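Local structure of bottromycin amidohydrolase (Streptomyces purpureus, 6I5S) at residues Y185-R190 / V237-A242; R216-L221 / L261-G266; V274-R279 / D327-I332. The protein probably hydrolyses the thiazoline-bearing peptide intermediate of bottromycin biosynthesis, serving as a thiazoline-specific gatekeeper amidohydrolase with two zinc ions in its active site. All coordinates share one frame; numbering follows the deposited sequence. Where two conformers were deposited one is given.

Overall arrangement
From the N terminus, residues 185-190 come first, in the loop just beyond the carboxylated lysine at position 183; pairing with 237-242, they let contact 1 close the loop 185-242. Residues 216-221, on helix 217-223, fall inside that loop, but their partner 261-266 lies beyond it, so contact 2 closes 216-266 and crosses contact 1 along the chain. Contact 3 follows in series, closing the mostly helical loop 274-332 by joining helix 273-280 to helix 316-338. Side chains of contacts 1 and 3 come within about 7 and 9 Å of a zinc ion. These two contacts touch through the Phe238 ring against Trp276 and Arg279, whereas contact 2 approaches contact 3 without touching it.

Contact 1. Residues Y185-R190 / V237-A242; sequences YDDVER and VFRLPA
Asp187 and Arg239 form a two-pronged salt bridge between two loops, their side chains arriving from opposite directions. The stronger prong runs from Arg239 NH1 to Asp187 OD2 at 2.6 Å, with an N-H...O angle of 147°. The oxygen is met on its syn side, but from 31° out of the carboxylate plane. A weak second prong joins Arg239 NH2 to Asp187 OD1 at 3.1 Å. Because carboxylate and guanidinium planes are turned 55° apart, the pair is twisted, unlike a coplanar fork, and one bond carries most of the grip. On the way, Arg239 CD passes Asp186 CG at 3.9 Å, and the bend at chi3, beyond it, turns the guanidinium toward Asp187.

Asp186 slides past Arg239 in the opposite direction and makes no direct ion pair with it. A water spans the two instead: it accepts from Arg239 NH1 at 3.1 Å, in the guanidinium plane, and donates to Asp186 OD2 at 3.0 Å. That same carboxylate oxygen is hydrogen-bonded to ND1 of His210, a zinc ligand, and the Asp186 side chain lies about 7 Å from a zinc ion. Arg239 therefore stands one layer further out, where its positive charge may moderate the field at the aspartate.

Further positioning comes from the turn and its neighbours. A type I turn from Tyr185 to Val188 presents both aspartates, and the N-H of Asp187 is bound by Asp148 OD1. The Tyr185 ring stacks on His210. Taken together, this is a second-shell arrangement of a binuclear zinc amidohydrolase site: through its bond to ND1, the Asp186 carboxylate probably orients a metal-binding histidine, while Arg239 meets that aspartate through a water and grips its neighbour Asp187.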
loop_
_atom_site.group_PDB
_atom_site.type_symbol
_atom_site.label_atom_id
_atom_site.label_comp_id
_atom_site.label_asym_id
_atom_site.label_seq_id
_atom_site.Cartn_x
_atom_site.Cartn_y
_atom_site.Cartn_z
ATOM N N TYR A 185 -8.669 -1.863 15.937
ATOM C CA TYR A 185 -7.953 -0.700 16.422
ATOM C C TYR A 185 -7.565 -0.907 17.887
ATOM O O TYR A 185 -7.832 -1.947 18.499
ATOM C CB TYR A 185 -8.791 0.563 16.304
ATOM C CG TYR A 185 -8.074 1.668 15.535
ATOM C CD1 TYR A 185 -7.854 2.909 16.095
ATOM C CD2 TYR A 185 -7.614 1.420 14.270
ATOM C CE1 TYR A 185 -7.203 3.886 15.401
ATOM C CE2 TYR A 185 -6.965 2.387 13.555
ATOM C CZ TYR A 185 -6.758 3.622 14.126
ATOM O OH TYR A 185 -6.102 4.588 13.412
ATOM N N ASP A 186 -6.955 0.141 18.463
ATOM C CA ASP A 186 -6.163 -0.040 19.681
ATOM C C ASP A 186 -6.977 -0.315 20.917
ATOM O O ASP A 186 -6.439 -0.878 21.879
ATOM C CB ASP A 186 -5.326 1.196 19.958
ATOM C CG ASP A 186 -4.432 1.559 18.754
ATOM O OD1 ASP A 186 -3.252 1.155 18.714
ATOM O OD2 ASP A 186 -4.940 2.214 17.871
ATOM N N ASP A 187 -8.227 0.118 20.958
ATOM C CA ASP A 187 -8.992 0.067 22.206
ATOM C C ASP A 187 -9.990 -1.077 22.230
ATOM O O ASP A 187 -10.840 -1.131 23.134
ATOM C CB ASP A 187 -9.691 1.419 22.441
ATOM C CG ASP A 187 -8.724 2.490 22.896
ATOM O OD1 ASP A 187 -8.214 2.384 24.015
ATOM O OD2 ASP A 187 -8.408 3.414 22.125
ATOM N N VAL A 188 -9.878 -2.035 21.309
ATOM C CA VAL A 188 -10.697 -3.242 21.432
ATOM C C VAL A 188 -10.338 -3.948 22.727
ATOM O O VAL A 188 -9.167 -4.221 22.999
ATOM C CB VAL A 188 -10.500 -4.172 20.229
ATOM C CG1 VAL A 188 -11.369 -5.456 20.426
ATOM C CG2 VAL A 188 -10.957 -3.476 18.961
ATOM N N GLU A 189 -11.359 -4.284 23.515
ATOM C CA GLU A 189 -11.115 -4.932 24.796
ATOM C C GLU A 189 -10.666 -6.379 24.583
ATOM O O GLU A 189 -11.044 -7.031 23.609
ATOM C CB GLU A 189 -12.388 -4.887 25.652
ATOM C CG GLU A 189 -12.769 -3.498 26.122
ATOM C CD GLU A 189 -14.268 -3.309 26.428
ATOM O OE1 GLU A 189 -15.152 -3.677 25.595
ATOM O OE2 GLU A 189 -14.558 -2.764 27.510
ATOM N N ARG A 190 -9.923 -6.921 25.567
ATOM C CA ARG A 190 -9.344 -8.248 25.375
ATOM C C ARG A 190 -10.395 -9.338 25.160
ATOM O O ARG A 190 -10.227 -10.145 24.233
ATOM C CB ARG A 190 -8.450 -8.615 26.577
ATOM C CG ARG A 190 -7.650 -9.904 26.346
ATOM C CD ARG A 190 -7.222 -10.614 27.646
ATOM N NE ARG A 190 -8.408 -11.032 28.406
ATOM C CZ ARG A 190 -8.841 -10.442 29.521
ATOM N NH1 ARG A 190 -8.174 -9.410 30.046
ATOM N NH2 ARG A 190 -9.950 -10.891 30.115
ATOM N N VAL A 237 2.419 5.583 19.965
ATOM C CA VAL A 237 2.648 6.832 20.685
ATOM C C VAL A 237 1.754 7.957 20.193
ATOM O O VAL A 237 1.615 8.980 20.868
ATOM C CB VAL A 237 4.136 7.245 20.582
ATOM C CG1 VAL A 237 5.018 6.203 21.258
ATOM C CG2 VAL A 237 4.577 7.456 19.152
ATOM N N PHE A 238 1.063 7.773 19.061
ATOM C CA PHE A 238 0.198 8.846 18.578
ATOM C C PHE A 238 -1.084 8.933 19.386
ATOM O O PHE A 238 -1.782 9.942 19.280
ATOM C CB PHE A 238 -0.031 8.684 17.065
ATOM C CG PHE A 238 1.257 8.605 16.325
ATOM C CD1 PHE A 238 2.054 9.749 16.153
ATOM C CD2 PHE A 238 1.760 7.395 15.903
ATOM C CE1 PHE A 238 3.298 9.668 15.544
ATOM C CE2 PHE A 238 3.002 7.329 15.276
ATOM C CZ PHE A 238 3.772 8.458 15.114
ATOM N N ARG A 239 -1.301 7.972 20.295
ATOM C CA ARG A 239 -2.361 8.076 21.305
ATOM C C ARG A 239 -1.978 8.987 22.452
ATOM O O ARG A 239 -2.845 9.295 23.271
ATOM C CB ARG A 239 -2.718 6.714 21.890
ATOM C CG ARG A 239 -3.352 5.757 20.869
ATOM C CD ARG A 239 -3.265 4.318 21.313
ATOM N NE ARG A 239 -3.849 4.123 22.630
ATOM C CZ ARG A 239 -5.150 4.112 22.873
ATOM N NH1 ARG A 239 -6.020 4.303 21.890
ATOM N NH2 ARG A 239 -5.580 3.924 24.110
ATOM N N LEU A 240 -0.721 9.433 22.514
ATOM C CA LEU A 240 -0.243 10.276 23.615
ATOM C C LEU A 240 -0.254 11.737 23.203
ATOM O O LEU A 240 -0.286 12.054 22.010
ATOM C CB LEU A 240 1.196 9.888 24.023
ATOM C CG LEU A 240 1.355 8.413 24.417
ATOM C CD1 LEU A 240 2.799 8.012 24.429
ATOM C CD2 LEU A 240 0.689 8.156 25.777
ATOM N N PRO A 241 -0.193 12.659 24.176
ATOM C CA PRO A 241 0.028 14.076 23.842
ATOM C C PRO A 241 1.280 14.272 22.995
ATOM O O PRO A 241 2.295 13.582 23.166
ATOM C CB PRO A 241 0.175 14.750 25.212
ATOM C CG PRO A 241 -0.485 13.818 26.182
ATOM C CD PRO A 241 -0.267 12.434 25.630
ATOM N N ALA A 242 1.208 15.247 22.083
ATOM C CA ALA A 242 2.303 15.467 21.138
ATOM C C ALA A 242 3.654 15.641 21.826
ATOM O O ALA A 242 4.679 15.186 21.304
ATOM C CB ALA A 242 1.991 16.679 20.267
HETATM O O HOH W 1 -6.071 4.833 18.836
#

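Contact 2. Residues R216-L221 / L261-G266; sequences RLDVAL and LAEAAG
Packing between a short helix and a 3-10 turn of the amidohydrolase fold defines this contact, in which Leu221 and Asp218 of helix 217-223 meet Glu263 and Ala264. The second segment lies in the connection from helix 245-254 to strand 268-270, and its turn also leans on helix 316-338, through Ala264 against Leu336. The buried half of the interface is largely apolar. Leu221 points its CD1 into the turn, 3.9 Å from Glu263 CB and 4.4 Å from Ala264 CB, and the same methyl lies against the carbonyl oxygen of Glu263; the leucine and glutamate side chains cross at about a right angle. Leu221 thus lies against the root of the glutamate, while the carboxylate continues past it toward the helix start.

The outer half is polar. Glu263 CG stands beside its own backbone N (chi1 -78°), and the chain is extended beyond CG, which carries the carboxylate alongside Asp218. These two acidic side chains run in the same direction, with the two carboxylate planes 76° apart. Asp218 OD1 and Glu263 OE1 approach to 4.0 Å, a pairing of like charges that is probably eased by solvent and by the water between them. That water donates to Glu263 OE1 at 3.2 Å and, more weakly, to Asp218 OD1 at 3.4 Å. The nearest approach of the two acids is through carbon: Glu263 OE1 sits 3.4 Å from Asp218 CB.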
loop_
_atom_site.group_PDB
_atom_site.type_symbol
_atom_site.label_atom_id
_atom_site.label_comp_id
_atom_site.label_asym_id
_atom_site.label_seq_id
_atom_site.Cartn_x
_atom_site.Cartn_y
_atom_site.Cartn_z
ATOM N N ARG A 216 -1.972 -9.231 24.505
ATOM C CA ARG A 216 -0.581 -9.656 24.478
ATOM C C ARG A 216 -0.066 -9.734 23.053
ATOM O O ARG A 216 -0.739 -10.195 22.129
ATOM C CB ARG A 216 -0.432 -11.033 25.128
ATOM C CG ARG A 216 -0.708 -11.087 26.663
ATOM C CD ARG A 216 -0.839 -12.521 27.118
ATOM N NE ARG A 216 -1.011 -12.666 28.574
ATOM C CZ ARG A 216 -2.174 -12.566 29.212
ATOM N NH1 ARG A 216 -3.286 -12.318 28.529
ATOM N NH2 ARG A 216 -2.234 -12.718 30.542
ATOM N N LEU A 217 1.183 -9.324 22.865
ATOM C CA LEU A 217 1.724 -9.315 21.514
ATOM C C LEU A 217 1.734 -10.717 20.937
ATOM O O LEU A 217 1.403 -10.915 19.762
ATOM C CB LEU A 217 3.134 -8.738 21.503
ATOM C CG LEU A 217 3.924 -8.827 20.237
ATOM C CD1 LEU A 217 3.287 -7.991 19.138
ATOM C CD2 LEU A 217 5.353 -8.349 20.516
ATOM N N ASP A 218 2.129 -11.700 21.735
ATOM C CA ASP A 218 2.232 -13.050 21.192
ATOM C C ASP A 218 0.866 -13.581 20.783
ATOM O O ASP A 218 0.753 -14.291 19.786
ATOM C CB ASP A 218 2.890 -13.995 22.200
ATOM C CG ASP A 218 2.553 -13.639 23.612
ATOM O OD1 ASP A 218 2.980 -12.543 24.055
ATOM O OD2 ASP A 218 1.840 -14.433 24.265
ATOM N N VAL A 219 -0.180 -13.247 21.541
ATOM C CA VAL A 219 -1.539 -13.627 21.142
ATOM C C VAL A 219 -1.937 -12.962 19.822
ATOM O O VAL A 219 -2.522 -13.592 18.922
ATOM C CB VAL A 219 -2.508 -13.280 22.297
ATOM C CG1 VAL A 219 -3.918 -13.508 21.914
ATOM C CG2 VAL A 219 -2.145 -14.055 23.533
ATOM N N ALA A 220 -1.639 -11.675 19.670
ATOM C CA ALA A 220 -1.980 -10.980 18.448
ATOM C C ALA A 220 -1.240 -11.567 17.256
ATOM O O ALA A 220 -1.820 -11.729 16.170
ATOM C CB ALA A 220 -1.670 -9.501 18.582
ATOM N N LEU A 221 0.039 -11.893 17.424
ATOM C CA LEU A 221 0.832 -12.401 16.313
ATOM C C LEU A 221 0.305 -13.728 15.816
ATOM O O LEU A 221 0.343 -14.000 14.616
ATOM C CB LEU A 221 2.298 -12.564 16.706
ATOM C CG LEU A 221 3.030 -11.262 16.935
ATOM C CD1 LEU A 221 4.446 -11.583 17.547
ATOM C CD2 LEU A 221 3.126 -10.410 15.713
ATOM N N LEU A 261 11.455 -11.208 19.046
ATOM C CA LEU A 261 11.142 -11.092 17.621
ATOM C C LEU A 261 10.852 -12.435 16.941
ATOM O O LEU A 261 10.095 -12.483 15.980
ATOM C CB LEU A 261 12.289 -10.404 16.859
ATOM C CG LEU A 261 12.663 -8.991 17.318
ATOM C CD1 LEU A 261 13.717 -8.390 16.404
ATOM C CD2 LEU A 261 11.482 -8.070 17.370
ATOM N N ALA A 262 11.477 -13.521 17.411
ATOM C CA ALA A 262 11.233 -14.837 16.819
ATOM C C ALA A 262 9.777 -15.273 16.946
ATOM O O ALA A 262 9.344 -16.185 16.232
ATOM C CB ALA A 262 12.131 -15.890 17.467
ATOM N N GLU A 263 9.014 -14.658 17.852
ATOM C CA GLU A 263 7.579 -14.893 17.876
ATOM C C GLU A 263 6.922 -14.449 16.572
ATOM O O GLU A 263 5.807 -14.878 16.271
ATOM C CB GLU A 263 6.957 -14.161 19.060
ATOM C CG GLU A 263 7.166 -14.866 20.408
ATOM C CD GLU A 263 6.849 -13.968 21.603
ATOM O OE1 GLU A 263 6.021 -13.039 21.454
ATOM O OE2 GLU A 263 7.425 -14.187 22.691
ATOM N N ALA A 264 7.592 -13.622 15.782
ATOM C CA ALA A 264 6.984 -13.129 14.553
ATOM C C ALA A 264 7.286 -13.995 13.336
ATOM O O ALA A 264 6.838 -13.659 12.236
ATOM C CB ALA A 264 7.435 -11.692 14.283
ATOM N N ALA A 265 7.995 -15.106 13.496
ATOM C CA ALA A 265 8.332 -15.916 12.332
ATOM C C ALA A 265 7.074 -16.431 11.662
ATOM O O ALA A 265 6.186 -16.962 12.319
ATOM C CB ALA A 265 9.242 -17.077 12.737
ATOM N N GLY A 266 6.990 -16.238 10.342
ATOM C CA GLY A 266 5.841 -16.608 9.561
ATOM C C GLY A 266 4.703 -15.629 9.556
ATOM O O GLY A 266 3.740 -15.841 8.820
HETATM O O HOH W 2 6.002 -10.963 23.824
#

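Contact 3. Residues V274-R279 / D327-I332; sequences VAWRAR and DRLGRI
Arg277 sets its CG opposite the backbone N (chi1 -179°), and bends at chi2 and chi3 then swing the guanidinium round to Asp327. Trp276, the residue before it on helix 273-280, instead keeps CG beside its backbone N, presenting one ring face to Leu329 of helix 316-338.

The leucine answers with a single methyl. Leu329 CD1 stands over the indole, 3.4 Å from the centroid of the five-membered ring of Trp276 and 16° off its normal, a close CH-pi contact. Its shortest approach is 3.3 Å, to Trp276 CD2, at the fusion of the two rings. The two side chains cross at about a right angle, so the methyl meets the face end-on. At the ring's edge, Trp276 NE1 donates to the backbone carbonyl of His229, a zinc ligand, and this bond helps fix how the indole is turned.

The ionic half converges on one oxygen. Arg277 NH1 reaches Asp327 OD1 at 2.8 Å with an angle of 156°, nearly along the C-O axis and in the guanidinium plane, while Arg277 NH2 adds a weak bond to the same atom at 3.3 Å. Arg277 NE is also paired with Glu366. Sharing one guanidinium between two carboxylates should spread its charge over helices 316-338 and 358-369, so that a largely buried cation is balanced by acids from both.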
loop_
_atom_site.group_PDB
_atom_site.type_symbol
_atom_site.label_atom_id
_atom_site.label_comp_id
_atom_site.label_asym_id
_atom_site.label_seq_id
_atom_site.Cartn_x
_atom_site.Cartn_y
_atom_site.Cartn_z
ATOM N N VAL A 274 7.444 4.785 5.903
ATOM C CA VAL A 274 7.255 6.095 5.253
ATOM C C VAL A 274 6.269 6.962 6.017
ATOM O O VAL A 274 6.429 8.193 6.071
ATOM C CB VAL A 274 6.821 5.915 3.788
ATOM C CG1 VAL A 274 5.506 5.127 3.667
ATOM C CG2 VAL A 274 6.733 7.278 3.061
ATOM N N ALA A 275 5.245 6.352 6.615
ATOM C CA ALA A 275 4.273 7.116 7.412
ATOM C C ALA A 275 4.834 7.548 8.769
ATOM O O ALA A 275 4.601 8.684 9.215
ATOM C CB ALA A 275 2.986 6.262 7.591
ATOM N N TRP A 276 5.524 6.650 9.469
ATOM C CA TRP A 276 6.294 7.062 10.660
ATOM C C TRP A 276 7.195 8.262 10.362
ATOM O O TRP A 276 7.232 9.235 11.117
ATOM C CB TRP A 276 7.145 5.898 11.139
ATOM C CG TRP A 276 6.518 4.888 12.064
ATOM C CD1 TRP A 276 6.117 3.610 11.729
ATOM C CD2 TRP A 276 6.269 5.049 13.454
ATOM N NE1 TRP A 276 5.660 2.953 12.854
ATOM C CE2 TRP A 276 5.750 3.808 13.932
ATOM C CE3 TRP A 276 6.490 6.095 14.371
ATOM C CZ2 TRP A 276 5.419 3.598 15.277
ATOM C CZ3 TRP A 276 6.179 5.874 15.713
ATOM C CH2 TRP A 276 5.618 4.632 16.146
ATOM N N ARG A 277 7.956 8.172 9.274
ATOM C CA ARG A 277 8.869 9.247 8.876
ATOM C C ARG A 277 8.115 10.552 8.674
ATOM O O ARG A 277 8.516 11.603 9.148
ATOM C CB ARG A 277 9.574 8.823 7.583
ATOM C CG ARG A 277 10.625 9.804 6.992
ATOM C CD ARG A 277 11.966 9.735 7.768
ATOM N NE ARG A 277 12.520 8.392 7.666
ATOM C CZ ARG A 277 13.568 7.991 8.401
ATOM N NH1 ARG A 277 14.023 6.760 8.292
ATOM N NH2 ARG A 277 14.134 8.806 9.272
ATOM N N ALA A 278 6.997 10.506 7.951
ATOM C CA ALA A 278 6.247 11.740 7.733
ATOM C C ALA A 278 5.666 12.316 9.015
ATOM O O ALA A 278 5.603 13.539 9.159
ATOM C CB ALA A 278 5.135 11.474 6.686
ATOM N N ARG A 279 5.277 11.480 9.996
ATOM C CA ARG A 279 4.726 11.996 11.251
ATOM C C ARG A 279 5.747 12.728 12.112
ATOM O O ARG A 279 5.357 13.474 13.023
ATOM C CB ARG A 279 4.092 10.841 12.065
ATOM C CG ARG A 279 2.869 10.187 11.400
ATOM C CD ARG A 279 2.433 8.868 12.099
ATOM N NE ARG A 279 1.576 7.995 11.269
ATOM C CZ ARG A 279 1.483 6.662 11.383
ATOM N NH1 ARG A 279 2.187 5.981 12.288
ATOM N NH2 ARG A 279 0.703 5.996 10.559
ATOM N N ASP A 327 14.761 5.482 11.920
ATOM C CA ASP A 327 15.792 4.594 11.407
ATOM C C ASP A 327 15.840 3.298 12.218
ATOM O O ASP A 327 16.011 2.207 11.664
ATOM C CB ASP A 327 17.157 5.282 11.448
ATOM C CG ASP A 327 17.302 6.412 10.422
ATOM O OD1 ASP A 327 16.527 6.483 9.430
ATOM O OD2 ASP A 327 18.248 7.209 10.592
ATOM N N ARG A 328 15.770 3.409 13.539
ATOM C CA ARG A 328 15.762 2.228 14.408
ATOM C C ARG A 328 14.546 1.348 14.158
ATOM O O ARG A 328 14.651 0.125 14.226
ATOM C CB ARG A 328 15.810 2.643 15.884
ATOM C CG ARG A 328 17.188 3.277 16.258
ATOM C CD ARG A 328 17.359 3.539 17.733
ATOM N NE ARG A 328 17.339 2.290 18.468
ATOM C CZ ARG A 328 17.281 2.212 19.785
ATOM N NH1 ARG A 328 17.242 3.325 20.504
ATOM N NH2 ARG A 328 17.254 1.024 20.370
ATOM N N LEU A 329 13.387 1.956 13.912
ATOM C CA LEU A 329 12.195 1.184 13.504
ATOM C C LEU A 329 12.474 0.376 12.236
ATOM O O LEU A 329 12.079 -0.802 12.128
ATOM C CB LEU A 329 11.003 2.112 13.283
ATOM C CG LEU A 329 10.427 2.837 14.514
ATOM C CD1 LEU A 329 9.185 3.619 14.160
ATOM C CD2 LEU A 329 10.066 1.865 15.606
ATOM N N GLY A 330 13.202 0.969 11.286
ATOM C CA GLY A 330 13.543 0.230 10.090
ATOM C C GLY A 330 14.453 -0.932 10.393
ATOM O O GLY A 330 14.299 -2.010 9.819
ATOM N N ARG A 331 15.426 -0.739 11.304
ATOM C CA ARG A 331 16.284 -1.859 11.688
ATOM C C ARG A 331 15.498 -2.946 12.404
ATOM O O ARG A 331 15.817 -4.131 12.262
ATOM C CB ARG A 331 17.472 -1.354 12.523
ATOM C CG ARG A 331 18.423 -0.460 11.682
ATOM C CD ARG A 331 19.784 -0.352 12.341
ATOM N NE ARG A 331 19.763 0.527 13.509
ATOM C CZ ARG A 331 19.783 1.852 13.441
ATOM N NH1 ARG A 331 19.816 2.461 12.260
ATOM N NH2 ARG A 331 19.770 2.565 14.553
ATOM N N ILE A 332 14.450 -2.577 13.135
ATOM C CA ILE A 332 13.583 -3.587 13.758
ATOM C C ILE A 332 12.847 -4.392 12.691
ATOM O O ILE A 332 12.781 -5.634 12.773
ATOM C CB ILE A 332 12.591 -2.936 14.728
ATOM C CG1 ILE A 332 13.337 -2.380 15.938
ATOM C CG2 ILE A 332 11.552 -3.977 15.162
ATOM C CD1 ILE A 332 12.472 -1.585 16.874
#